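Long-range contacts in beta-fructofuranosidase (Bifidobacterium adolescentis, PDB 6NOB), which probably releases terminal fructose from beta-fructofuranosides such as sucrose by hydrolysis, as a family 32 glycoside hydrolase: residues R127-P132 / G470-P475; R141-F146 / W160-S165; D266-K271 / T373-D378. One frame throughout, in Å; residues are numbered along the deposited sequence.

Interaction 1. Residues R127-P132 / G470-P475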
loop_
_atom_site.group_PDB
_atom_site.type_symbol
_atom_site.label_atom_id
_atom_site.label_comp_id
_atom_site.label_asym_id
_atom_site.label_seq_id
_atom_site.Cartn_x
_atom_site.Cartn_y
_atom_site.Cartn_z
ATOM N N ARG A 127 -6.184 -12.912 -5.240
ATOM C CA ARG A 127 -4.985 -13.225 -4.465
ATOM C C ARG A 127 -4.564 -12.051 -3.580
ATOM O O ARG A 127 -5.385 -11.184 -3.265
ATOM C CB ARG A 127 -3.840 -13.656 -5.392
ATOM C CG ARG A 127 -4.246 -14.656 -6.481
ATOM C CD ARG A 127 -4.613 -16.029 -5.917
ATOM N NE ARG A 127 -6.032 -16.142 -5.582
ATOM C CZ ARG A 127 -6.985 -16.463 -6.451
ATOM N NH1 ARG A 127 -6.679 -16.695 -7.720
ATOM N NH2 ARG A 127 -8.249 -16.546 -6.056
ATOM N N TRP A 128 -3.296 -12.016 -3.174
ATOM C CA TRP A 128 -2.824 -11.136 -2.110
ATOM C C TRP A 128 -2.034 -9.956 -2.661
ATOM O O TRP A 128 -1.247 -10.105 -3.601
ATOM C CB TRP A 128 -1.949 -11.909 -1.116
ATOM C CG TRP A 128 -1.145 -11.040 -0.183
ATOM C CD1 TRP A 128 0.045 -10.419 -0.454
ATOM C CD2 TRP A 128 -1.459 -10.720 1.180
ATOM N NE1 TRP A 128 0.478 -9.722 0.648
ATOM C CE2 TRP A 128 -0.424 -9.892 1.665
ATOM C CE3 TRP A 128 -2.516 -11.047 2.035
ATOM C CZ2 TRP A 128 -0.416 -9.390 2.965
ATOM C CZ3 TRP A 128 -2.506 -10.546 3.328
ATOM C CH2 TRP A 128 -1.462 -9.729 3.779
ATOM N N MET A 129 -2.219 -8.792 -2.034
ATOM C CA MET A 129 -1.453 -7.590 -2.340
ATOM C C MET A 129 -1.211 -6.806 -1.055
ATOM O O MET A 129 -2.111 -6.701 -0.217
ATOM C CB MET A 129 -2.193 -6.708 -3.355
ATOM C CG MET A 129 -1.618 -5.303 -3.495
ATOM S SD MET A 129 -2.585 -4.224 -4.571
ATOM C CE MET A 129 -3.946 -3.789 -3.496
ATOM N N ASN A 130 0.003 -6.258 -0.894
ATOM C CA ASN A 130 0.193 -5.255 0.154
ATOM C C ASN A 130 0.818 -3.958 -0.376
ATOM O O ASN A 130 0.157 -3.224 -1.119
ATOM C CB ASN A 130 0.989 -5.819 1.351
ATOM C CG ASN A 130 2.185 -6.665 0.957
ATOM O OD1 ASN A 130 2.044 -7.712 0.331
ATOM N ND2 ASN A 130 3.369 -6.241 1.387
ATOM N N ASP A 131 2.069 -3.671 -0.012
ATOM C CA ASP A 131 2.608 -2.315 -0.096
ATOM C C ASP A 131 2.533 -1.761 -1.519
ATOM O O ASP A 131 2.806 -2.489 -2.481
ATOM C CB ASP A 131 4.073 -2.286 0.345
ATOM C CG ASP A 131 4.291 -2.833 1.735
ATOM O OD1 ASP A 131 3.362 -3.432 2.318
ATOM O OD2 ASP A 131 5.419 -2.656 2.235
ATOM N N PRO A 132 2.215 -0.476 -1.688
ATOM C CA PRO A 132 2.433 0.176 -2.986
ATOM C C PRO A 132 3.911 0.463 -3.198
ATOM O O PRO A 132 4.626 0.849 -2.270
ATOM C CB PRO A 132 1.626 1.475 -2.869
ATOM C CG PRO A 132 1.646 1.782 -1.405
ATOM C CD PRO A 132 1.622 0.444 -0.700
ATOM N N GLY A 470 -6.510 -7.268 -0.098
ATOM C CA GLY A 470 -5.697 -6.074 -0.169
ATOM C C GLY A 470 -6.292 -5.000 -1.053
ATOM O O GLY A 470 -6.837 -5.291 -2.122
ATOM N N MET A 471 -6.204 -3.751 -0.607
ATOM C CA MET A 471 -6.602 -2.624 -1.432
ATOM C C MET A 471 -5.722 -1.436 -1.081
ATOM O O MET A 471 -5.106 -1.386 -0.012
ATOM C CB MET A 471 -8.087 -2.276 -1.254
ATOM C CG MET A 471 -8.385 -1.367 -0.077
ATOM S SD MET A 471 -10.117 -0.880 -0.002
ATOM C CE MET A 471 -10.898 -2.434 0.421
ATOM N N MET A 472 -5.656 -0.484 -2.003
ATOM C CA MET A 472 -4.949 0.762 -1.764
ATOM C C MET A 472 -5.930 1.840 -1.328
ATOM O O MET A 472 -7.118 1.801 -1.660
ATOM C CB MET A 472 -4.193 1.219 -3.012
ATOM C CG MET A 472 -3.224 0.184 -3.551
ATOM S SD MET A 472 -1.865 -0.139 -2.411
ATOM C CE MET A 472 -0.855 -1.205 -3.424
ATOM N N SER A 473 -5.416 2.796 -0.562
ATOM C CA SER A 473 -6.177 3.976 -0.205
ATOM C C SER A 473 -6.499 4.797 -1.455
ATOM O O SER A 473 -5.971 4.561 -2.546
ATOM C CB SER A 473 -5.391 4.808 0.806
ATOM O OG SER A 473 -4.300 5.464 0.177
ATOM N N LEU A 474 -7.404 5.756 -1.295
ATOM C CA LEU A 474 -7.527 6.727 -2.369
ATOM C C LEU A 474 -6.365 7.716 -2.284
ATOM O O LEU A 474 -5.960 8.098 -1.183
ATOM C CB LEU A 474 -8.866 7.462 -2.284
ATOM C CG LEU A 474 -10.109 6.623 -2.605
ATOM C CD1 LEU A 474 -11.389 7.371 -2.252
ATOM C CD2 LEU A 474 -10.121 6.206 -4.072
ATOM N N PRO A 475 -5.793 8.118 -3.419
ATOM C CA PRO A 475 -4.574 8.943 -3.380
ATOM C C PRO A 475 -4.810 10.271 -2.675
ATOM O O PRO A 475 -5.773 10.988 -2.962
ATOM C CB PRO A 475 -4.225 9.138 -4.860
ATOM C CG PRO A 475 -5.485 8.829 -5.610
ATOM C CD PRO A 475 -6.209 7.802 -4.796
#
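Met472 thrusts its terminal methyl against strand 127-132, between Asn130 O and Pro132, while Met129 reaches back the other way, so the two thioether chains pass at a slant. With CG beside its own backbone N (chi1 -56°) and a second bend at chi2, Met472 brings CE 3.2 Å from Asn130 O and 3.6 Å from Pro132 CA. The Pro132 ring lies against the same methyl and its sulfur, and Met129 SD lies 3.7 Å from Met472 CE. Met129 stays extended as far as SD and turns only at its last bond (chi3 77°), which lays Met129 CE 3.5 Å from Gly470 O and against Met471 CA. Unbranched, flexible methionine suits a chain that must thread between backbone carbonyls and a proline ring. Gly470 is bare because a beta carbon would collide with Met129 O. Trp128-Pro132 is the WMNDP signature of GH32, which in this family walls the active-site pocket of a five-bladed propeller. Asn130 and Asp131 point to the other side, where Asn130 OD1 accepts from Trp128 NE1, Asn130 ND2 donates to Asp131 OD1, and Asp131 OD2 bonds Ser196. Strand 127-138 runs parallel to strand 468-481, while Phe146 of strand 141-149 packs on both methionines.

Interaction 2. Residues R141-F146 / W160-S165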
loop_
_atom_site.group_PDB
_atom_site.type_symbol
_atom_site.label_atom_id
_atom_site.label_comp_id
_atom_site.label_asym_id
_atom_site.label_seq_id
_atom_site.Cartn_x
_atom_site.Cartn_y
_atom_site.Cartn_z
ATOM N N ARG A 141 1.849 9.096 -17.610
ATOM C CA ARG A 141 1.026 8.151 -16.872
ATOM C C ARG A 141 1.511 8.022 -15.435
ATOM O O ARG A 141 2.704 8.159 -15.147
ATOM C CB ARG A 141 1.038 6.770 -17.535
ATOM C CG ARG A 141 0.548 6.756 -18.972
ATOM C CD ARG A 141 0.753 5.383 -19.589
ATOM N NE ARG A 141 0.992 5.450 -21.026
ATOM C CZ ARG A 141 0.071 5.189 -21.947
ATOM N NH1 ARG A 141 0.375 5.276 -23.235
ATOM N NH2 ARG A 141 -1.156 4.839 -21.579
ATOM N N TYR A 142 0.567 7.763 -14.532
ATOM C CA TYR A 142 0.886 7.417 -13.153
ATOM C C TYR A 142 1.076 5.910 -13.055
ATOM O O TYR A 142 0.239 5.141 -13.541
ATOM C CB TYR A 142 -0.221 7.869 -12.201
ATOM C CG TYR A 142 -0.517 9.351 -12.252
ATOM C CD1 TYR A 142 0.273 10.260 -11.563
ATOM C CD2 TYR A 142 -1.592 9.839 -12.986
ATOM C CE1 TYR A 142 0.004 11.614 -11.603
ATOM C CE2 TYR A 142 -1.868 11.193 -13.032
ATOM C CZ TYR A 142 -1.066 12.075 -12.339
ATOM O OH TYR A 142 -1.332 13.422 -12.380
ATOM N N HIS A 143 2.170 5.492 -12.429
ATOM C CA HIS A 143 2.529 4.085 -12.335
ATOM C C HIS A 143 2.402 3.616 -10.895
ATOM O O HIS A 143 2.958 4.235 -9.982
ATOM C CB HIS A 143 3.949 3.845 -12.848
ATOM C CG HIS A 143 4.044 3.781 -14.340
ATOM N ND1 HIS A 143 4.139 2.591 -15.030
ATOM C CD2 HIS A 143 4.042 4.759 -15.276
ATOM C CE1 HIS A 143 4.201 2.840 -16.326
ATOM N NE2 HIS A 143 4.144 4.148 -16.502
ATOM N N LEU A 144 1.676 2.520 -10.704
ATOM C CA LEU A 144 1.475 1.915 -9.394
ATOM C C LEU A 144 1.993 0.484 -9.440
ATOM O O LEU A 144 1.411 -0.371 -10.119
ATOM C CB LEU A 144 0.000 1.952 -8.999
ATOM C CG LEU A 144 -0.425 1.127 -7.786
ATOM C CD1 LEU A 144 0.299 1.592 -6.533
ATOM C CD2 LEU A 144 -1.929 1.221 -7.605
ATOM N N PHE A 145 3.092 0.230 -8.743
ATOM C CA PHE A 145 3.544 -1.127 -8.478
ATOM C C PHE A 145 3.086 -1.532 -7.083
ATOM O O PHE A 145 2.724 -0.687 -6.259
ATOM C CB PHE A 145 5.068 -1.244 -8.594
ATOM C CG PHE A 145 5.617 -0.814 -9.932
ATOM C CD1 PHE A 145 5.888 0.521 -10.193
ATOM C CD2 PHE A 145 5.875 -1.750 -10.923
ATOM C CE1 PHE A 145 6.397 0.912 -11.419
ATOM C CE2 PHE A 145 6.385 -1.364 -12.151
ATOM C CZ PHE A 145 6.647 -0.034 -12.400
ATOM N N PHE A 146 3.091 -2.836 -6.820
ATOM C CA PHE A 146 2.633 -3.278 -5.511
ATOM C C PHE A 146 3.165 -4.664 -5.184
ATOM O O PHE A 146 3.327 -5.514 -6.064
ATOM C CB PHE A 146 1.102 -3.267 -5.411
ATOM C CG PHE A 146 0.401 -3.992 -6.526
ATOM C CD1 PHE A 146 0.024 -3.320 -7.681
ATOM C CD2 PHE A 146 0.093 -5.340 -6.408
ATOM C CE1 PHE A 146 -0.633 -3.983 -8.704
ATOM C CE2 PHE A 146 -0.569 -6.009 -7.424
ATOM C CZ PHE A 146 -0.931 -5.331 -8.575
ATOM N N TRP A 160 6.183 -8.206 -7.677
ATOM C CA TRP A 160 5.734 -6.840 -7.926
ATOM C C TRP A 160 4.608 -6.884 -8.953
ATOM O O TRP A 160 4.827 -7.271 -10.106
ATOM C CB TRP A 160 6.876 -5.960 -8.427
ATOM C CG TRP A 160 7.700 -5.333 -7.347
ATOM C CD1 TRP A 160 8.095 -5.907 -6.175
ATOM C CD2 TRP A 160 8.237 -4.007 -7.348
ATOM N NE1 TRP A 160 8.849 -5.020 -5.446
ATOM C CE2 TRP A 160 8.949 -3.844 -6.145
ATOM C CE3 TRP A 160 8.184 -2.940 -8.249
ATOM C CZ2 TRP A 160 9.602 -2.658 -5.818
ATOM C CZ3 TRP A 160 8.830 -1.763 -7.923
ATOM C CH2 TRP A 160 9.531 -1.630 -6.720
ATOM N N GLY A 161 3.404 -6.498 -8.532
ATOM C CA GLY A 161 2.347 -6.213 -9.477
ATOM C C GLY A 161 2.524 -4.837 -10.088
ATOM O O GLY A 161 3.348 -4.036 -9.649
ATOM N N HIS A 162 1.735 -4.552 -11.122
ATOM C CA HIS A 162 1.929 -3.318 -11.873
ATOM C C HIS A 162 0.620 -2.871 -12.505
ATOM O O HIS A 162 -0.068 -3.668 -13.151
ATOM C CB HIS A 162 3.007 -3.507 -12.949
ATOM C CG HIS A 162 3.459 -2.231 -13.591
ATOM N ND1 HIS A 162 4.208 -2.207 -14.748
ATOM C CD2 HIS A 162 3.267 -0.937 -13.241
ATOM C CE1 HIS A 162 4.460 -0.954 -15.081
ATOM N NE2 HIS A 162 3.900 -0.164 -14.183
ATOM N N ALA A 163 0.290 -1.593 -12.320
ATOM C CA ALA A 163 -0.887 -0.983 -12.921
ATOM C C ALA A 163 -0.557 0.452 -13.304
ATOM O O ALA A 163 0.320 1.082 -12.706
ATOM C CB ALA A 163 -2.097 -1.014 -11.975
ATOM N N VAL A 164 -1.269 0.967 -14.303
ATOM C CA VAL A 164 -0.993 2.286 -14.854
ATOM C C VAL A 164 -2.300 3.062 -14.964
ATOM O O VAL A 164 -3.381 2.476 -15.084
ATOM C CB VAL A 164 -0.278 2.176 -16.221
ATOM C CG1 VAL A 164 -1.267 1.827 -17.330
ATOM C CG2 VAL A 164 0.479 3.448 -16.531
ATOM N N SER A 165 -2.203 4.390 -14.905
ATOM C CA SER A 165 -3.403 5.214 -14.872
ATOM C C SER A 165 -3.099 6.596 -15.427
ATOM O O SER A 165 -1.970 7.086 -15.334
ATOM C CB SER A 165 -3.957 5.340 -13.446
ATOM O OG SER A 165 -4.841 6.441 -13.310
#
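Tyr142, Leu144 and Phe146 pair with Ser165, Ala163 and Gly161 through two backbone hydrogen bonds each, making a regular antiparallel hairpin whose strands cross at 160°. On the face carrying His143, Phe145 and His162, the His162 ring lies in an offset stack on Phe145, centroids 3.9 Å apart and planes 13° from parallel. Its rim meets the neighbouring imidazole, His143 ND1 and His162 NE2 being 2.9 Å apart in a nearly straight hydrogen bond, so stack and bond together fix the turn of His162. Val164 CG2 sits over the centre of the His143 ring, a CH-pi contact, and Trp160 CE3 lies 3.6 Å from Phe145 CB. On the reverse face Phe146, its CG held between backbone N and carbonyl carbon (chi1 51°), folds its ring over Gly161, whose CA stands 3.6 Å from the ring centroid; any beta carbon there would strike Phe146 CE2. A serine at Phe146 would probably leave Gly161 CA without its aromatic cover. Ile217 of strand 216-227 touches His143, and Leu219 packs on Phe145 and Trp160. The hairpin's sheet, consistent with a GH32 propeller blade, also holds strand 127-138, which borders strand 141-149 and sends Leu135 against Leu144.

Interaction 3. Residues D266-K271 / T373-D378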
loop_
_atom_site.group_PDB
_atom_site.type_symbol
_atom_site.label_atom_id
_atom_site.label_comp_id
_atom_site.label_asym_id
_atom_site.label_seq_id
_atom_site.Cartn_x
_atom_site.Cartn_y
_atom_site.Cartn_z
ATOM N N ASP A 266 16.694 -6.326 9.778
ATOM C CA ASP A 266 15.653 -5.601 9.061
ATOM C C ASP A 266 16.246 -4.318 8.485
ATOM O O ASP A 266 16.653 -3.423 9.234
ATOM C CB ASP A 266 14.490 -5.281 9.997
ATOM C CG ASP A 266 13.885 -6.524 10.624
ATOM O OD1 ASP A 266 13.217 -7.286 9.895
ATOM O OD2 ASP A 266 14.075 -6.737 11.844
ATOM N N PHE A 267 16.292 -4.229 7.157
ATOM C CA PHE A 267 16.964 -3.130 6.475
ATOM C C PHE A 267 16.374 -3.012 5.076
ATOM O O PHE A 267 16.922 -3.573 4.122
ATOM C CB PHE A 267 18.475 -3.392 6.445
ATOM C CG PHE A 267 19.257 -2.451 5.566
ATOM C CD1 PHE A 267 19.333 -1.100 5.862
ATOM C CD2 PHE A 267 19.953 -2.932 4.466
ATOM C CE1 PHE A 267 20.067 -0.239 5.060
ATOM C CE2 PHE A 267 20.689 -2.079 3.666
ATOM C CZ PHE A 267 20.743 -0.729 3.963
ATOM N N ARG A 268 15.252 -2.305 4.934
ATOM C CA ARG A 268 14.428 -2.478 3.746
ATOM C C ARG A 268 13.680 -1.197 3.392
ATOM O O ARG A 268 13.757 -0.179 4.088
ATOM C CB ARG A 268 13.443 -3.630 3.950
ATOM C CG ARG A 268 12.480 -3.433 5.107
ATOM C CD ARG A 268 11.458 -4.564 5.134
ATOM N NE ARG A 268 10.754 -4.655 6.409
ATOM C CZ ARG A 268 11.212 -5.310 7.470
ATOM N NH1 ARG A 268 12.385 -5.929 7.414
ATOM N NH2 ARG A 268 10.500 -5.343 8.589
ATOM N N ASP A 269 12.950 -1.273 2.275
ATOM C CA ASP A 269 12.032 -0.262 1.762
ATOM C C ASP A 269 12.757 1.029 1.388
ATOM O O ASP A 269 12.432 2.098 1.923
ATOM C CB ASP A 269 10.934 0.020 2.790
ATOM C CG ASP A 269 10.257 -1.246 3.292
ATOM O OD1 ASP A 269 10.281 -2.270 2.573
ATOM O OD2 ASP A 269 9.700 -1.218 4.409
ATOM N N PRO A 270 13.712 0.987 0.458
ATOM C CA PRO A 270 14.453 2.207 0.116
ATOM C C PRO A 270 13.565 3.215 -0.589
ATOM O O PRO A 270 12.774 2.866 -1.469
ATOM C CB PRO A 270 15.559 1.700 -0.815
ATOM C CG PRO A 270 14.957 0.492 -1.459
ATOM C CD PRO A 270 14.098 -0.149 -0.399
ATOM N N LYS A 271 13.706 4.479 -0.197
ATOM C CA LYS A 271 12.973 5.585 -0.806
ATOM C C LYS A 271 13.987 6.641 -1.224
ATOM O O LYS A 271 14.662 7.228 -0.374
ATOM C CB LYS A 271 11.938 6.159 0.162
ATOM C CG LYS A 271 10.569 6.393 -0.459
ATOM C CD LYS A 271 10.650 7.411 -1.581
ATOM C CE LYS A 271 9.302 7.618 -2.242
ATOM N NZ LYS A 271 9.394 8.602 -3.361
ATOM N N THR A 373 11.196 -1.858 14.721
ATOM C CA THR A 373 11.939 -1.270 13.614
ATOM C C THR A 373 10.965 -0.477 12.754
ATOM O O THR A 373 9.747 -0.535 12.943
ATOM C CB THR A 373 12.652 -2.349 12.788
ATOM O OG1 THR A 373 13.573 -1.737 11.877
ATOM C CG2 THR A 373 11.645 -3.182 12.008
ATOM N N TYR A 374 11.522 0.277 11.812
ATOM C CA TYR A 374 10.722 1.019 10.854
ATOM C C TYR A 374 10.312 0.122 9.691
ATOM O O TYR A 374 10.938 -0.903 9.410
ATOM C CB TYR A 374 11.499 2.220 10.312
ATOM C CG TYR A 374 11.313 3.510 11.073
ATOM C CD1 TYR A 374 10.048 4.045 11.285
ATOM C CD2 TYR A 374 12.410 4.207 11.563
ATOM C CE1 TYR A 374 9.883 5.234 11.975
ATOM C CE2 TYR A 374 12.255 5.396 12.253
ATOM C CZ TYR A 374 10.990 5.905 12.454
ATOM O OH TYR A 374 10.837 7.087 13.141
ATOM N N GLU A 375 9.245 0.530 9.011
ATOM C CA GLU A 375 8.865 -0.039 7.729
ATOM C C GLU A 375 8.374 1.086 6.828
ATOM O O GLU A 375 7.724 2.025 7.296
ATOM C CB GLU A 375 7.783 -1.120 7.881
ATOM C CG GLU A 375 8.338 -2.483 8.286
ATOM C CD GLU A 375 7.346 -3.615 8.092
ATOM O OE1 GLU A 375 6.168 -3.452 8.475
ATOM O OE2 GLU A 375 7.747 -4.671 7.556
ATOM N N CYS A 376 8.717 0.996 5.542
ATOM C CA CYS A 376 8.276 1.919 4.500
ATOM C C CYS A 376 8.552 3.376 4.859
ATOM O O CYS A 376 7.614 4.149 5.090
ATOM C CB CYS A 376 6.785 1.716 4.216
ATOM S SG CYS A 376 6.379 0.027 3.688
ATOM N N PRO A 377 9.815 3.791 4.902
ATOM C CA PRO A 377 10.129 5.186 5.213
ATOM C C PRO A 377 9.978 6.074 3.985
ATOM O O PRO A 377 9.837 5.609 2.853
ATOM C CB PRO A 377 11.588 5.115 5.664
ATOM C CG PRO A 377 12.153 4.010 4.828
ATOM C CD PRO A 377 11.034 2.998 4.668
ATOM N N ASP A 378 10.017 7.378 4.235
ATOM C CA ASP A 378 9.941 8.370 3.175
ATOM C C ASP A 378 10.471 9.685 3.723
ATOM O O ASP A 378 10.234 10.017 4.887
ATOM C CB ASP A 378 8.507 8.538 2.658
ATOM C CG ASP A 378 8.456 9.039 1.222
ATOM O OD1 ASP A 378 9.476 9.577 0.742
ATOM O OD2 ASP A 378 7.396 8.892 0.574
HETATM O O HOH W 1 9.879 10.784 -1.775
#
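Arg268 and Asp269 meet Glu375 and Cys376 across this contact, which brings together the RDP and EC sequence motifs of family GH32, two signatures that line the active-site pocket of its five-bladed beta-propeller. The tight part lies in the middle, where Asp269, Cys376 and Pro377 are buried. Asp269 OD2 accepts the backbone N-H of Cys376 at 2.7 Å (N-H...O angle 154°), where the chain turns a corner between strands 374-375 and 377-382. On the same residue, Asp269 O lies 3.2 Å from Pro377 CD; proline, with no N-H of its own, can bring its CD edge up to this carbonyl. Aspartate's short side chain, pointed at the facing chain, sets its carboxylate directly at the Cys376 amide.

Beside it Arg268 grips the partly exposed Glu375 side-on, both donors converging on one oxygen: NE is 3.2 Å and NH2 3.0 Å from Glu375 OE2. The guanidinium and carboxylate planes stand 85° apart. Glu375 OE2 offers its anti lone pair to NE, whereas NH2 reaches it from above the carboxylate plane. Asp266 OD1 takes NH1 in the guanidinium plane, and Glu236 bonds the same nitrogen, so two further acids hold the arginine in position.

Contacts slacken toward both ends. At one, Asp266, also partly exposed, merely touches Thr373, its CB 4.1 Å from Thr373 CG2. At the other, buried end, the methylene chain of Lys271 crosses the Asp378 carboxylate at a slant, but the charges stop short of a salt bridge, Lys271 NZ being 4.2 Å from Asp378 OD1. Ser440 serves both residues, its backbone O taking Lys271 NZ and its hydroxyl bonding Asp378 OD2. One water bridges the remaining step, accepting from Lys271 NZ at 2.7 Å and donating to Asp378 OD1 at 2.8 Å.

All three contacts are buried, yet their chemistry differs. Interaction 1, nearest the centre of the chain, is apolar and closes a loop that contains the other two. Interaction 2 shares its sheet, strands 127-138 and 141-149 being neighbours, and Phe146 belongs to both cores: Met129 CG lies 3.4 Å from Phe146 CD2. Interaction 2 alone combines regular backbone pairing with aromatic stacking. Interaction 3 depends on charge instead, and includes partly exposed residues. It belongs to other sheets and stands about 20 Å from interaction 2 between centres, but meets interaction 1 where Asp131 OD2 lies 3.2 Å from Cys376 SG, bringing the WMNDP and EC motifs together.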